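Local coordinates for sugar-binding transcriptional regulator, LacI family (PDB 3CS3), which probably acts as a sugar-responsive, DNA-binding transcriptional regulator of the LacI family, its effector-binding part built like a periplasmic sugar-binding protein, at residues 11-16 with 39-44; 59-64 with 81-86. All blocks are in the same frame, centred on the assembly; numbering follows the deposited sequence.

Contact 1 of 2, residues 11-16 with 39-44; sequences IGVYLA and YEMIVC
Tyr14 and Cys44 lie side by side on one face of a parallel strand pair, the tyrosine ring set obliquely to the smaller side chain. Its CE1 atom comes 3.8 Å from Cys44 CB, and Cys44 SG lies 5.1 Å from the Tyr14 ring centroid, 38° off the normal, a sulfur-aromatic contact. Gly12, without a side chain, lets the Tyr14 ring lie close to its CA. The other face is apolar. Val13 sets CG2 beside its own backbone N, CG1 being anti (chi1 178°), and CG2 thereby meets Met41 CG at 3.8 Å. Further on, the Leu15 side chain runs obliquely past that of Val43, CD1 to CG1 3.7 Å; helix 23-35 packs on Leu15 and Met41. At the start, Ile11 lays CG1 and CD1 against the CD1 side of the Tyr39 ring. Beta-branched Ile11, Val13, Ile42 and Val43 suit the extended backbone. Five hydrogen bonds alternate, from Ile11 N to Glu40 O (2.8 Å) through to Leu15 N on Cys44 O. Along the outer edge, Val43 and Cys44 pair antiparallel with a strand of the second subunit, extending the sheet. Two parallel strands joined through helix 23-35 make the first beta-alpha-beta unit of a periplasmic-binding-protein-like, Rossmann-type subdomain.

Contact 2 of 2, residues 59-64 with 81-86; sequences DGAIIL and HSIVVL
Ala61 and Ile63 alternate hydrogen bonds with Ser82 and Val84 of the neighbouring strand and with Leu86 just past its end, the regular pattern of parallel neighbours. Ala61 N donates to Ser82 O at 3.0 Å, Val84 N to Ala61 O, Ile63 N to Val84 O at 2.9 Å, and Leu86 N to Ile63 O. The N-H groups point nearly straight at their acceptors, the least straight being that of Leu86 (153°), where the chain has left strand 82-85. Weaker CA-H...O contacts reinforce the same carbonyls: Ile83 CA approaches Ala61 O, and Ile62 CA approaches Val84 O.

Apolar packing covers both faces. On the face of Ala61, Ile63, Ile83 and Val85, the Ile63 and Ile83 side chains cross obliquely, CG1 to CG2 3.8 Å; Ile83 holds CG2 anti to its backbone N (chi1 -60° for CG1), which turns this methyl across to the neighbouring strand. The small Ala61 leaves space beside Ile83 for Phe76 of helix 70-78, which touches both. At the C-terminal end Leu86 reaches across to the neighbouring strand, its CD1 lying 3.8 Å from Ile62 CG2 and 4.0 Å from Leu64 CD2. The side chains of Leu86 and Leu64 cross at about a right angle, with Ala239 and Trp235 of helix 232-247 packed against Leu86 and Leu64 respectively.

Polar groups gather at the opposite end. The edge of the His81 ring meets a backbone carbonyl, CD2 lying 3.3 Å from Asp59 O, although this histidine is poorly ordered. Its NE2 is hydrogen-bonded to Glu55 O and its ring stacks on Phe76, while Asp59 OD1 accepts from Thr8 N.

Adjacent parallel strands, linked by helix 70-78 and lined with branched aliphatic residues, form a beta-alpha-beta unit in the central sheet of the N-terminal subdomain, as in periplasmic binding proteins.

How the contacts relate
From the N terminus, strand 10-15 runs into helix 23-35 and returns as strand 40-45, so contact 1 closes the first loop. The chain then crosses to the other flank of strand 10-15 as strand 60-64, passes through helix 70-78, and comes back as strand 82-85, closing contact 2. The loops follow in series, neither nested nor crossed. They are joined laterally, strand 10-15 against strand 60-64, with Gly12 N 2.9 Å from Gly60 O and Tyr14 O 2.8 Å from Leu64 N, both probable hydrogen bonds. The resulting order, 40-45, 10-15, 60-64, 82-85, carries one sheet from the subunit interface toward strand 95-100.

Contact 1 of 2, residues 11-16 with 39-44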
# COMPACT_ATOMS: atom_id res chain seq x y z
N ILE A 11 18.68 4.27 5.72
CA ILE A 11 18.24 5.21 4.70
C ILE A 11 16.78 5.57 4.97
O ILE A 11 15.95 4.69 5.18
CB ILE A 11 18.41 4.61 3.26
CG1 ILE A 11 19.88 4.23 2.99
CG2 ILE A 11 17.88 5.57 2.19
CD1 ILE A 11 20.88 5.39 3.10
N GLY A 12 16.49 6.87 5.00
CA GLY A 12 15.11 7.35 5.10
C GLY A 12 14.46 7.39 3.73
O GLY A 12 15.01 7.95 2.79
N VAL A 13 13.30 6.76 3.60
CA VAL A 13 12.58 6.74 2.34
C VAL A 13 11.31 7.57 2.49
O VAL A 13 10.44 7.23 3.29
CB VAL A 13 12.29 5.31 1.86
CG1 VAL A 13 11.51 5.32 0.56
CG2 VAL A 13 13.60 4.53 1.69
N TYR A 14 11.22 8.66 1.74
CA TYR A 14 10.10 9.59 1.87
C TYR A 14 9.11 9.43 0.74
O TYR A 14 9.38 9.80 -0.41
CB TYR A 14 10.62 11.03 2.02
CG TYR A 14 11.35 11.24 3.32
CD1 TYR A 14 10.67 11.65 4.46
CD2 TYR A 14 12.72 10.98 3.43
CE1 TYR A 14 11.33 11.82 5.67
CE2 TYR A 14 13.39 11.14 4.63
CZ TYR A 14 12.68 11.57 5.74
OH TYR A 14 13.33 11.74 6.94
N LEU A 15 7.96 8.84 1.07
CA LEU A 15 6.91 8.55 0.10
C LEU A 15 5.73 9.50 0.31
O LEU A 15 5.60 10.11 1.36
CB LEU A 15 6.45 7.09 0.20
CG LEU A 15 7.52 6.01 -0.03
CD1 LEU A 15 6.87 4.65 0.05
CD2 LEU A 15 8.28 6.17 -1.36
N ALA A 16 4.89 9.61 -0.71
CA ALA A 16 3.76 10.54 -0.70
C ALA A 16 2.45 9.88 -0.26
O ALA A 16 1.50 10.58 0.12
CB ALA A 16 3.61 11.17 -2.06
N TYR A 39 22.68 -2.14 4.81
CA TYR A 39 21.87 -0.98 5.14
C TYR A 39 20.42 -1.39 5.35
O TYR A 39 19.97 -2.42 4.84
CB TYR A 39 21.97 0.09 4.06
CG TYR A 39 23.05 1.11 4.30
CD1 TYR A 39 22.74 2.42 4.62
CD2 TYR A 39 24.40 0.76 4.22
CE1 TYR A 39 23.74 3.37 4.85
CE2 TYR A 39 25.41 1.69 4.44
CZ TYR A 39 25.07 2.99 4.75
OH TYR A 39 26.07 3.92 4.98
N GLU A 40 19.70 -0.58 6.12
CA GLU A 40 18.28 -0.78 6.32
C GLU A 40 17.52 0.51 6.01
O GLU A 40 18.12 1.57 5.82
CB GLU A 40 17.98 -1.24 7.74
CG GLU A 40 18.18 -2.73 7.95
CD GLU A 40 17.76 -3.19 9.34
OE1 GLU A 40 17.97 -2.43 10.31
OE2 GLU A 40 17.22 -4.31 9.45
N MET A 41 16.20 0.40 5.97
CA MET A 41 15.40 1.52 5.54
C MET A 41 14.25 1.81 6.50
O MET A 41 13.68 0.91 7.10
CB MET A 41 14.95 1.29 4.09
CG MET A 41 13.47 1.32 3.81
SD MET A 41 13.14 0.31 2.37
CE MET A 41 11.57 -0.42 2.85
N ILE A 42 13.96 3.10 6.69
CA ILE A 42 12.70 3.49 7.29
C ILE A 42 11.89 4.31 6.29
O ILE A 42 12.45 5.07 5.49
CB ILE A 42 12.85 4.24 8.64
CG1 ILE A 42 13.77 5.45 8.51
CG2 ILE A 42 13.35 3.27 9.70
CD1 ILE A 42 13.14 6.74 8.96
N VAL A 43 10.58 4.12 6.32
CA VAL A 43 9.70 4.79 5.38
C VAL A 43 8.86 5.81 6.13
O VAL A 43 8.28 5.50 7.17
CB VAL A 43 8.79 3.77 4.64
CG1 VAL A 43 7.90 4.48 3.63
CG2 VAL A 43 9.63 2.72 3.95
N CYS A 44 8.83 7.04 5.61
CA CYS A 44 8.03 8.11 6.20
C CYS A 44 7.11 8.73 5.17
O CYS A 44 7.48 8.91 4.02
CB CYS A 44 8.93 9.17 6.82
SG CYS A 44 9.92 8.54 8.17

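Contact 2 of 2, residues 59-64 with 81-86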
# COMPACT_ATOMS: atom_id res chain seq x y z
N ASP A 59 21.34 8.14 7.52
CA ASP A 59 22.53 8.41 6.71
C ASP A 59 22.21 9.20 5.44
O ASP A 59 22.94 10.13 5.08
CB ASP A 59 23.24 7.11 6.33
CG ASP A 59 24.03 6.51 7.48
OD1 ASP A 59 24.12 7.12 8.57
OD2 ASP A 59 24.58 5.41 7.28
N GLY A 60 21.15 8.79 4.75
CA GLY A 60 20.78 9.37 3.46
C GLY A 60 19.31 9.17 3.15
O GLY A 60 18.62 8.44 3.85
N ALA A 61 18.84 9.80 2.08
CA ALA A 61 17.42 9.74 1.75
C ALA A 61 17.13 9.32 0.31
O ALA A 61 17.89 9.65 -0.61
CB ALA A 61 16.73 11.08 2.06
N ILE A 62 16.04 8.57 0.14
CA ILE A 62 15.46 8.31 -1.16
C ILE A 62 14.08 8.97 -1.16
O ILE A 62 13.23 8.64 -0.33
CB ILE A 62 15.35 6.79 -1.46
CG1 ILE A 62 16.75 6.17 -1.59
CG2 ILE A 62 14.55 6.54 -2.74
CD1 ILE A 62 16.75 4.65 -1.59
N ILE A 63 13.86 9.91 -2.09
CA ILE A 63 12.64 10.72 -2.09
C ILE A 63 11.72 10.44 -3.29
O ILE A 63 12.12 10.62 -4.45
CB ILE A 63 12.95 12.25 -2.08
CG1 ILE A 63 14.08 12.60 -1.09
CG2 ILE A 63 11.67 13.09 -1.85
CD1 ILE A 63 13.67 12.72 0.35
N LEU A 64 10.50 10.01 -2.99
CA LEU A 64 9.42 9.98 -3.97
C LEU A 64 8.18 10.63 -3.35
O LEU A 64 7.27 9.94 -2.87
CB LEU A 64 9.16 8.54 -4.43
CG LEU A 64 8.03 8.16 -5.42
CD1 LEU A 64 7.70 9.25 -6.44
CD2 LEU A 64 8.39 6.88 -6.13
N HIS A 81 24.40 14.99 3.95
CA HIS A 81 23.58 13.82 3.62
C HIS A 81 23.42 13.63 2.12
O HIS A 81 23.21 14.59 1.38
CB HIS A 81 22.20 13.91 4.27
CG HIS A 81 22.22 13.94 5.76
ND1 HIS A 81 22.24 15.11 6.48
CD2 HIS A 81 22.22 12.94 6.67
CE1 HIS A 81 22.24 14.83 7.77
NE2 HIS A 81 22.24 13.52 7.91
N SER A 82 23.53 12.38 1.69
CA SER A 82 23.35 12.02 0.28
C SER A 82 21.88 11.75 -0.02
O SER A 82 21.18 11.16 0.79
CB SER A 82 24.18 10.79 -0.05
OG SER A 82 25.55 11.12 -0.04
N ILE A 83 21.42 12.20 -1.18
CA ILE A 83 20.01 12.05 -1.56
C ILE A 83 19.82 11.51 -2.99
O ILE A 83 20.48 11.96 -3.92
CB ILE A 83 19.22 13.38 -1.38
CG1 ILE A 83 19.26 13.84 0.08
CG2 ILE A 83 17.76 13.21 -1.77
CD1 ILE A 83 19.14 15.32 0.26
N VAL A 84 18.94 10.53 -3.14
CA VAL A 84 18.47 10.12 -4.47
C VAL A 84 17.00 10.53 -4.65
O VAL A 84 16.14 10.17 -3.85
CB VAL A 84 18.69 8.61 -4.73
CG1 VAL A 84 18.10 8.20 -6.06
CG2 VAL A 84 20.18 8.30 -4.72
N VAL A 85 16.73 11.32 -5.68
CA VAL A 85 15.37 11.72 -6.00
C VAL A 85 14.80 10.84 -7.11
O VAL A 85 15.49 10.48 -8.07
CB VAL A 85 15.24 13.23 -6.36
CG1 VAL A 85 15.38 14.09 -5.12
CG2 VAL A 85 16.26 13.64 -7.41
N LEU A 86 13.53 10.48 -6.94
CA LEU A 86 12.83 9.60 -7.87
C LEU A 86 11.69 10.36 -8.54
O LEU A 86 10.92 9.78 -9.31
CB LEU A 86 12.26 8.40 -7.11
CG LEU A 86 13.12 7.51 -6.21
CD1 LEU A 86 12.34 6.26 -5.88
CD2 LEU A 86 14.46 7.14 -6.84